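Local coordinates for BH0493 protein (Bacillus halodurans C-125, PDB 2QEE) that is a zinc-binding putative amidohydrolase, so probably a metal-dependent hydrolase, although its natural substrate and reaction are not established, at residues C[198-211]-C[240-253]. Numbering follows the deposited sequence.
Sequences WNEGSIQEVKRFLT and RIIRDCLLPVAEKH
Helix 200-211 packs against helix 240-253 with their N-to-C directions 44° apart and their axes 8.9 Å apart at closest approach, Lys207 and Cys245 marking where the backbones come nearest. These are probably neighbouring outer helices of the (β/α)-barrel expected of an amidohydrolase, with the parallel strand 222-226 between them in sequence, and they lie away from the metal site. The pair illustrates how a single knob-into-hole contact can be combined with one polar link. Cys245 is the knob, set among Ile203, Val206, Lys207 and Leu210; its SG also meets the edge of the Trp198 indole, 3.6 Å from Trp198 CZ2. A wider pi-type turn at 242-246 lies at this point, Ile241 O accepting from both Cys245 N and Leu246 N. The chi1 of Trp198 (-169°) turns its CG away from the backbone N and lays the ring along the first turn of 240-253. Arg240 CB covers one face of the Trp198 indole in a CH-pi contact, 4.0 Å from the centroid of its five-membered ring, while Ile203 CG1 lies over the opposite face toward the rim. Farther along, the aliphatic part of Lys207 runs past Val249, Lys207 CG reaching Val249 CG2 at 3.8 Å, and Leu210 CD1 rests on Leu246 CA. Leu176 and Leu177 of helix 174-178 extend this apolar layer. Arg243 grips the Asp244 carboxylate side-on with NE and NH2, which should favour the charged form of Asp244. Nearly coplanar with that carboxylate, the indole donates from Trp198 NE1 to the anti lone pair of Asp244 OD2, 2.6 Å away and almost straight at 171°.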
ATOM      1  N   TRP C 198      29.349   6.008 -31.199  1.00 34.09           N
ATOM      2  CA  TRP C 198      29.763   5.811 -29.811  1.00 33.09           C
ATOM      3  C   TRP C 198      31.084   5.055 -29.748  1.00 35.44           C
ATOM      4  O   TRP C 198      31.116   3.818 -29.552  1.00 36.37           O
ATOM      5  CB  TRP C 198      28.676   5.098 -28.978  1.00 31.04           C
ATOM      6  CG  TRP C 198      29.009   5.150 -27.469  1.00 28.10           C
ATOM      7  CD1 TRP C 198      29.406   4.108 -26.683  1.00 29.16           C
ATOM      8  CD2 TRP C 198      28.989   6.315 -26.626  1.00 24.40           C
ATOM      9  NE1 TRP C 198      29.629   4.552 -25.384  1.00 27.97           N
ATOM     10  CE2 TRP C 198      29.371   5.897 -25.325  1.00 26.82           C
ATOM     11  CE3 TRP C 198      28.664   7.668 -26.838  1.00 26.84           C
ATOM     12  CZ2 TRP C 198      29.465   6.794 -24.236  1.00 27.96           C
ATOM     13  CZ3 TRP C 198      28.746   8.561 -25.755  1.00 32.21           C
ATOM     14  CH2 TRP C 198      29.161   8.113 -24.479  1.00 24.17           C
ATOM     15  N   ASN C 199      32.180   5.796 -29.939  1.00 36.42           N
ATOM     16  CA  ASN C 199      33.517   5.197 -29.910  1.00 38.72           C
ATOM     17  C   ASN C 199      34.322   5.747 -28.744  1.00 38.36           C
ATOM     18  O   ASN C 199      33.775   6.506 -27.934  1.00 37.29           O
ATOM     19  CB  ASN C 199      34.235   5.441 -31.239  1.00 39.56           C
ATOM     20  CG  ASN C 199      34.233   6.887 -31.631  1.00 40.40           C
ATOM     21  OD1 ASN C 199      34.214   7.786 -30.775  1.00 42.79           O
ATOM     22  ND2 ASN C 199      34.266   7.138 -32.937  1.00 41.90           N
ATOM     23  N   GLU C 200      35.592   5.342 -28.638  1.00 39.45           N
ATOM     24  CA  GLU C 200      36.431   5.735 -27.510  1.00 40.99           C
ATOM     25  C   GLU C 200      36.508   7.230 -27.354  1.00 41.27           C
ATOM     26  O   GLU C 200      36.581   7.739 -26.226  1.00 41.78           O
ATOM     27  CB  GLU C 200      37.844   5.160 -27.598  1.00 42.59           C
ATOM     28  CG  GLU C 200      38.132   4.072 -26.553  1.00 61.10           C
ATOM     29  CD  GLU C 200      37.871   4.516 -25.101  1.00 52.39           C
ATOM     30  OE1 GLU C 200      37.435   3.679 -24.265  1.00 59.81           O
ATOM     31  OE2 GLU C 200      38.105   5.706 -24.789  1.00 66.00           O
ATOM     32  N   GLY C 201      36.477   7.924 -28.488  1.00 39.71           N
ATOM     33  CA  GLY C 201      36.576   9.361 -28.509  1.00 39.14           C
ATOM     34  C   GLY C 201      35.351   9.980 -27.884  1.00 39.15           C
ATOM     35  O   GLY C 201      35.444  10.977 -27.156  1.00 40.08           O
ATOM     36  N   SER C 202      34.182   9.421 -28.206  1.00 35.59           N
ATOM     37  CA  SER C 202      32.952   9.943 -27.638  1.00 32.36           C
ATOM     38  C   SER C 202      32.914   9.680 -26.122  1.00 28.41           C
ATOM     39  O   SER C 202      32.559  10.594 -25.350  1.00 28.37           O
ATOM     40  CB  SER C 202      31.727   9.372 -28.343  1.00 34.10           C
ATOM     41  OG  SER C 202      31.449  10.090 -29.549  1.00 36.69           O
ATOM     42  N   ILE C 203      33.279   8.460 -25.730  1.00 26.77           N
ATOM     43  CA  ILE C 203      33.427   8.063 -24.309  1.00 26.09           C
ATOM     44  C   ILE C 203      34.339   9.017 -23.537  1.00 28.56           C
ATOM     45  O   ILE C 203      33.979   9.550 -22.472  1.00 29.10           O
ATOM     46  CB  ILE C 203      33.910   6.609 -24.161  1.00 24.24           C
ATOM     47  CG1 ILE C 203      32.841   5.642 -24.708  1.00 24.18           C
ATOM     48  CG2 ILE C 203      34.303   6.292 -22.672  1.00 27.13           C
ATOM     49  CD1 ILE C 203      33.271   4.226 -24.885  1.00 25.38           C
ATOM     50  N   GLN C 204      35.514   9.287 -24.097  1.00 28.60           N
ATOM     51  CA  GLN C 204      36.454  10.191 -23.439  1.00 26.55           C
ATOM     52  C   GLN C 204      35.982  11.622 -23.292  1.00 25.69           C
ATOM     53  O   GLN C 204      36.226  12.252 -22.255  1.00 27.05           O
ATOM     54  CB  GLN C 204      37.807  10.163 -24.180  1.00 27.44           C
ATOM     55  CG  GLN C 204      38.497   8.858 -23.975  1.00 51.44           C
ATOM     56  CD  GLN C 204      38.427   8.432 -22.533  1.00 43.82           C
ATOM     57  OE1 GLN C 204      38.634   9.254 -21.624  1.00 56.29           O
ATOM     58  NE2 GLN C 204      38.104   7.153 -22.296  1.00 55.35           N
ATOM     59  N   GLU C 205      35.329  12.160 -24.314  1.00 25.11           N
ATOM     60  CA  GLU C 205      34.902  13.527 -24.275  1.00 25.59           C
ATOM     61  C   GLU C 205      33.729  13.691 -23.337  1.00 26.73           C
ATOM     62  O   GLU C 205      33.594  14.737 -22.692  1.00 27.87           O
ATOM     63  CB  GLU C 205      34.592  14.068 -25.657  1.00 27.95           C
ATOM     64  CG  GLU C 205      35.885  14.361 -26.445  1.00 32.43           C
ATOM     65  CD  GLU C 205      36.720  15.457 -25.781  1.00 25.03           C
ATOM     66  OE1 GLU C 205      36.513  16.617 -26.160  1.00 28.66           O
ATOM     67  OE2 GLU C 205      37.511  15.162 -24.844  1.00 32.24           O
ATOM     68  N   VAL C 206      32.886  12.667 -23.236  1.00 25.50           N
ATOM     69  CA  VAL C 206      31.793  12.788 -22.253  1.00 25.13           C
ATOM     70  C   VAL C 206      32.347  12.709 -20.802  1.00 23.22           C
ATOM     71  O   VAL C 206      31.931  13.499 -19.935  1.00 23.51           O
ATOM     72  CB  VAL C 206      30.632  11.782 -22.534  1.00 25.47           C
ATOM     73  CG1 VAL C 206      29.621  11.747 -21.346  1.00 22.16           C
ATOM     74  CG2 VAL C 206      29.889  12.197 -23.800  1.00 24.86           C
ATOM     75  N   LYS C 207      33.264  11.779 -20.528  1.00 23.54           N
ATOM     76  CA  LYS C 207      33.997  11.793 -19.238  1.00 22.74           C
ATOM     77  C   LYS C 207      34.663  13.129 -18.941  1.00 25.39           C
ATOM     78  O   LYS C 207      34.656  13.595 -17.794  1.00 25.01           O
ATOM     79  CB  LYS C 207      35.040  10.701 -19.192  1.00 23.67           C
ATOM     80  CG  LYS C 207      34.473   9.295 -19.126  1.00 29.86           C
ATOM     81  CD  LYS C 207      35.548   8.253 -19.281  1.00 32.26           C
ATOM     82  CE  LYS C 207      36.013   7.777 -17.967  1.00 36.40           C
ATOM     83  NZ  LYS C 207      36.698   6.463 -18.131  1.00 39.50           N
ATOM     84  N   ARG C 208      35.217  13.775 -19.962  1.00 26.03           N
ATOM     85  CA  ARG C 208      35.842  15.063 -19.712  1.00 28.18           C
ATOM     86  C   ARG C 208      34.809  16.141 -19.373  1.00 25.43           C
ATOM     87  O   ARG C 208      35.073  17.031 -18.541  1.00 25.66           O
ATOM     88  CB  ARG C 208      36.790  15.471 -20.873  1.00 29.54           C
ATOM     89  CG  ARG C 208      37.582  16.740 -20.562  1.00 31.42           C
ATOM     90  CD  ARG C 208      38.625  17.025 -21.651  1.00 30.34           C
ATOM     91  NE  ARG C 208      38.002  17.347 -22.936  1.00 28.10           N
ATOM     92  CZ  ARG C 208      37.511  18.534 -23.250  1.00 23.88           C
ATOM     93  NH1 ARG C 208      37.601  19.540 -22.394  1.00 27.67           N
ATOM     94  NH2 ARG C 208      36.963  18.740 -24.440  1.00 28.01           N
ATOM     95  N   PHE C 209      33.622  16.054 -19.978  1.00 22.91           N
ATOM     96  CA  PHE C 209      32.544  16.956 -19.656  1.00 23.32           C
ATOM     97  C   PHE C 209      32.213  16.779 -18.141  1.00 20.58           C
ATOM     98  O   PHE C 209      32.160  17.755 -17.372  1.00 20.34           O
ATOM     99  CB  PHE C 209      31.314  16.696 -20.544  1.00 24.72           C
ATOM    100  CG  PHE C 209      30.116  17.507 -20.158  1.00 21.07           C
ATOM    101  CD1 PHE C 209      29.985  18.815 -20.568  1.00 24.89           C
ATOM    102  CD2 PHE C 209      29.101  16.953 -19.337  1.00 25.32           C
ATOM    103  CE1 PHE C 209      28.898  19.606 -20.210  1.00 21.57           C
ATOM    104  CE2 PHE C 209      27.977  17.726 -18.966  1.00 21.35           C
ATOM    105  CZ  PHE C 209      27.875  19.075 -19.388  1.00 27.02           C
ATOM    106  N   LEU C 210      32.008  15.531 -17.726  1.00 22.70           N
ATOM    107  CA  LEU C 210      31.702  15.293 -16.305  1.00 22.08           C
ATOM    108  C   LEU C 210      32.836  15.793 -15.384  1.00 22.23           C
ATOM    109  O   LEU C 210      32.562  16.495 -14.384  1.00 20.69           O
ATOM    110  CB  LEU C 210      31.432  13.821 -16.052  1.00 22.05           C
ATOM    111  CG  LEU C 210      30.205  13.287 -16.791  1.00 22.58           C
ATOM    112  CD1 LEU C 210      30.171  11.741 -16.635  1.00 25.20           C
ATOM    113  CD2 LEU C 210      28.888  13.964 -16.360  1.00 20.89           C
ATOM    114  N   THR C 211      34.089  15.471 -15.740  1.00 21.68           N
ATOM    115  CA  THR C 211      35.210  15.803 -14.882  1.00 22.07           C
ATOM    116  C   THR C 211      35.350  17.329 -14.750  1.00 22.95           C
ATOM    117  O   THR C 211      35.694  17.853 -13.667  1.00 21.59           O
ATOM    118  CB  THR C 211      36.531  15.183 -15.437  1.00 23.10           C
ATOM    119  OG1 THR C 211      36.402  13.755 -15.417  1.00 30.49           O
ATOM    120  CG2 THR C 211      37.713  15.591 -14.551  1.00 27.20           C
ATOM    121  N   ARG C 240      24.539   3.513 -22.225  1.00 20.37           N
ATOM    122  CA  ARG C 240      25.977   3.608 -22.588  1.00 20.17           C
ATOM    123  C   ARG C 240      26.725   4.675 -21.810  1.00 20.21           C
ATOM    124  O   ARG C 240      27.869   4.424 -21.350  1.00 20.98           O
ATOM    125  CB  ARG C 240      26.204   3.783 -24.090  1.00 21.87           C
ATOM    126  CG  ARG C 240      25.806   2.539 -24.834  1.00 27.20           C
ATOM    127  CD  ARG C 240      26.165   2.598 -26.327  1.00 32.90           C
ATOM    128  NE  ARG C 240      25.273   3.527 -26.989  1.00 34.03           N
ATOM    129  CZ  ARG C 240      24.159   3.173 -27.634  1.00 33.45           C
ATOM    130  NH1 ARG C 240      23.792   1.897 -27.756  1.00 29.58           N
ATOM    131  NH2 ARG C 240      23.413   4.121 -28.153  1.00 30.41           N
ATOM    132  N   ILE C 241      26.101   5.845 -21.656  1.00 19.69           N
ATOM    133  CA  ILE C 241      26.697   6.942 -20.900  1.00 17.69           C
ATOM    134  C   ILE C 241      26.896   6.524 -19.430  1.00 19.22           C
ATOM    135  O   ILE C 241      27.970   6.722 -18.859  1.00 19.96           O
ATOM    136  CB  ILE C 241      25.896   8.214 -20.996  1.00 17.25           C
ATOM    137  CG1 ILE C 241      25.897   8.754 -22.459  1.00 23.18           C
ATOM    138  CG2 ILE C 241      26.485   9.285 -20.038  1.00 18.07           C
ATOM    139  CD1 ILE C 241      24.879   9.932 -22.701  1.00 19.22           C
ATOM    140  N   ILE C 242      25.880   5.869 -18.831  1.00 17.90           N
ATOM    141  CA  ILE C 242      26.029   5.425 -17.438  1.00 17.70           C
ATOM    142  C   ILE C 242      27.148   4.400 -17.291  1.00 19.47           C
ATOM    143  O   ILE C 242      28.057   4.562 -16.434  1.00 19.52           O
ATOM    144  CB  ILE C 242      24.691   4.864 -16.854  1.00 16.94           C
ATOM    145  CG1 ILE C 242      23.647   5.972 -16.858  1.00 18.54           C
ATOM    146  CG2 ILE C 242      24.928   4.197 -15.451  1.00 19.45           C
ATOM    147  CD1 ILE C 242      22.217   5.510 -16.366  1.00 16.79           C
ATOM    148  N   ARG C 243      27.130   3.392 -18.162  1.00 20.82           N
ATOM    149  CA  ARG C 243      28.129   2.297 -18.151  1.00 22.94           C
ATOM    150  C   ARG C 243      29.542   2.810 -18.438  1.00 23.71           C
ATOM    151  O   ARG C 243      30.483   2.567 -17.667  1.00 23.66           O
ATOM    152  CB  ARG C 243      27.788   1.213 -19.181  1.00 22.67           C
ATOM    153  CG  ARG C 243      28.688  -0.021 -19.146  1.00 28.70           C
ATOM    154  CD  ARG C 243      28.557  -0.883 -20.419  1.00 25.13           C
ATOM    155  NE  ARG C 243      28.751  -0.107 -21.648  1.00 27.75           N
ATOM    156  CZ  ARG C 243      28.163  -0.364 -22.831  1.00 27.09           C
ATOM    157  NH1 ARG C 243      27.342  -1.379 -22.971  1.00 26.36           N
ATOM    158  NH2 ARG C 243      28.398   0.423 -23.875  1.00 30.58           N
ATOM    159  N   ASP C 244      29.677   3.539 -19.537  1.00 22.92           N
ATOM    160  CA  ASP C 244      31.010   3.880 -20.047  1.00 23.58           C
ATOM    161  C   ASP C 244      31.613   5.135 -19.445  1.00 23.44           C
ATOM    162  O   ASP C 244      32.839   5.286 -19.474  1.00 25.90           O
ATOM    163  CB  ASP C 244      30.992   4.046 -21.576  1.00 24.91           C
ATOM    164  CG  ASP C 244      30.718   2.765 -22.318  1.00 29.53           C
ATOM    165  OD1 ASP C 244      30.891   1.662 -21.752  1.00 24.08           O
ATOM    166  OD2 ASP C 244      30.308   2.888 -23.509  1.00 26.89           O
ATOM    167  N   CYS C 245      30.788   6.048 -18.923  1.00 22.74           N
ATOM    168  CA  CYS C 245      31.263   7.356 -18.515  1.00 21.90           C
ATOM    169  C   CYS C 245      30.971   7.640 -17.049  1.00 21.84           C
ATOM    170  O   CYS C 245      31.862   7.959 -16.261  1.00 21.05           O
ATOM    171  CB  CYS C 245      30.668   8.473 -19.389  1.00 20.54           C
ATOM    172  SG  CYS C 245      30.870   8.194 -21.206  1.00 23.46           S
ATOM    173  N   LEU C 246      29.700   7.568 -16.687  1.00 20.18           N
ATOM    174  CA  LEU C 246      29.285   8.132 -15.400  1.00 20.88           C
ATOM    175  C   LEU C 246      29.816   7.259 -14.267  1.00 18.45           C
ATOM    176  O   LEU C 246      30.365   7.796 -13.323  1.00 18.95           O
ATOM    177  CB  LEU C 246      27.742   8.244 -15.338  1.00 21.02           C
ATOM    178  CG  LEU C 246      27.256   8.979 -14.097  1.00 22.75           C
ATOM    179  CD1 LEU C 246      26.017   9.752 -14.449  1.00 23.38           C
ATOM    180  CD2 LEU C 246      27.026   7.973 -12.927  1.00 19.86           C
ATOM    181  N   LEU C 247      29.602   5.945 -14.344  1.00 17.27           N
ATOM    182  CA  LEU C 247      29.964   5.051 -13.230  1.00 17.36           C
ATOM    183  C   LEU C 247      31.480   5.078 -13.011  1.00 20.16           C
ATOM    184  O   LEU C 247      31.928   5.270 -11.869  1.00 20.50           O
ATOM    185  CB  LEU C 247      29.445   3.630 -13.462  1.00 18.44           C
ATOM    186  CG  LEU C 247      27.908   3.508 -13.330  1.00 20.61           C
ATOM    187  CD1 LEU C 247      27.463   2.093 -13.618  1.00 23.56           C
ATOM    188  CD2 LEU C 247      27.429   3.972 -11.938  1.00 23.91           C
ATOM    189  N   PRO C 248      32.287   4.937 -14.112  1.00 20.09           N
ATOM    190  CA  PRO C 248      33.759   5.035 -13.872  1.00 22.32           C
ATOM    191  C   PRO C 248      34.211   6.368 -13.255  1.00 22.84           C
ATOM    192  O   PRO C 248      35.021   6.359 -12.323  1.00 24.06           O
ATOM    193  CB  PRO C 248      34.368   4.902 -15.277  1.00 23.43           C
ATOM    194  CG  PRO C 248      33.295   4.223 -16.112  1.00 27.80           C
ATOM    195  CD  PRO C 248      31.972   4.649 -15.531  1.00 20.67           C
ATOM    196  N   VAL C 249      33.696   7.495 -13.749  1.00 21.98           N
ATOM    197  CA  VAL C 249      34.009   8.819 -13.186  1.00 22.10           C
ATOM    198  C   VAL C 249      33.601   8.935 -11.714  1.00 23.56           C
ATOM    199  O   VAL C 249      34.363   9.416 -10.843  1.00 24.29           O
ATOM    200  CB  VAL C 249      33.447   9.985 -14.044  1.00 21.73           C
ATOM    201  CG1 VAL C 249      33.536  11.323 -13.332  1.00 23.96           C
ATOM    202  CG2 VAL C 249      34.170  10.064 -15.389  1.00 21.53           C
ATOM    203  N   ALA C 250      32.386   8.453 -11.424  1.00 21.41           N
ATOM    204  CA  ALA C 250      31.893   8.463 -10.041  1.00 21.00           C
ATOM    205  C   ALA C 250      32.794   7.671  -9.107  1.00 20.76           C
ATOM    206  O   ALA C 250      33.039   8.116  -7.965  1.00 21.28           O
ATOM    207  CB  ALA C 250      30.438   7.888  -9.997  1.00 20.33           C
ATOM    208  N   GLU C 251      33.233   6.496  -9.573  1.00 20.68           N
ATOM    209  CA  GLU C 251      34.077   5.617  -8.765  1.00 21.59           C
ATOM    210  C   GLU C 251      35.403   6.322  -8.505  1.00 24.15           C
ATOM    211  O   GLU C 251      35.860   6.424  -7.384  1.00 23.59           O
ATOM    212  CB  GLU C 251      34.329   4.261  -9.429  1.00 23.13           C
ATOM    213  CG  GLU C 251      35.091   3.333  -8.496  1.00 20.91           C
ATOM    214  CD  GLU C 251      35.446   2.018  -9.086  1.00 25.22           C
ATOM    215  OE1 GLU C 251      34.975   1.694 -10.182  1.00 25.33           O
ATOM    216  OE2 GLU C 251      36.209   1.280  -8.419  1.00 27.78           O
ATOM    217  N   LYS C 252      35.986   6.841  -9.568  1.00 26.11           N
ATOM    218  CA  LYS C 252      37.277   7.516  -9.467  1.00 28.25           C
ATOM    219  C   LYS C 252      37.248   8.681  -8.474  1.00 27.10           C
ATOM    220  O   LYS C 252      38.172   8.837  -7.658  1.00 28.23           O
ATOM    221  CB  LYS C 252      37.684   7.994 -10.848  1.00 29.83           C
ATOM    222  CG  LYS C 252      38.973   8.774 -10.850  1.00 49.53           C
ATOM    223  CD  LYS C 252      39.461   8.927 -12.248  1.00 40.95           C
ATOM    224  CE  LYS C 252      40.872   9.492 -12.237  1.00 54.44           C
ATOM    225  NZ  LYS C 252      41.392   9.511 -13.625  1.00 48.25           N
ATOM    226  N   HIS C 253      36.220   9.524  -8.564  1.00 24.60           N
ATOM    227  CA  HIS C 253      36.024  10.659  -7.687  1.00 24.04           C
ATOM    228  C   HIS C 253      35.296  10.374  -6.329  1.00 23.21           C
ATOM    229  O   HIS C 253      35.104  11.283  -5.518  1.00 24.49           O
ATOM    230  CB  HIS C 253      35.261  11.733  -8.437  1.00 26.49           C
ATOM    231  CG  HIS C 253      36.083  12.438  -9.467  1.00 29.41           C
ATOM    232  ND1 HIS C 253      36.297  11.928 -10.732  1.00 36.01           N
ATOM    233  CD2 HIS C 253      36.780  13.595  -9.401  1.00 28.95           C
ATOM    234  CE1 HIS C 253      37.068  12.762 -11.414  1.00 32.34           C
ATOM    235  NE2 HIS C 253      37.380  13.776 -10.626  1.00 39.06           N
TER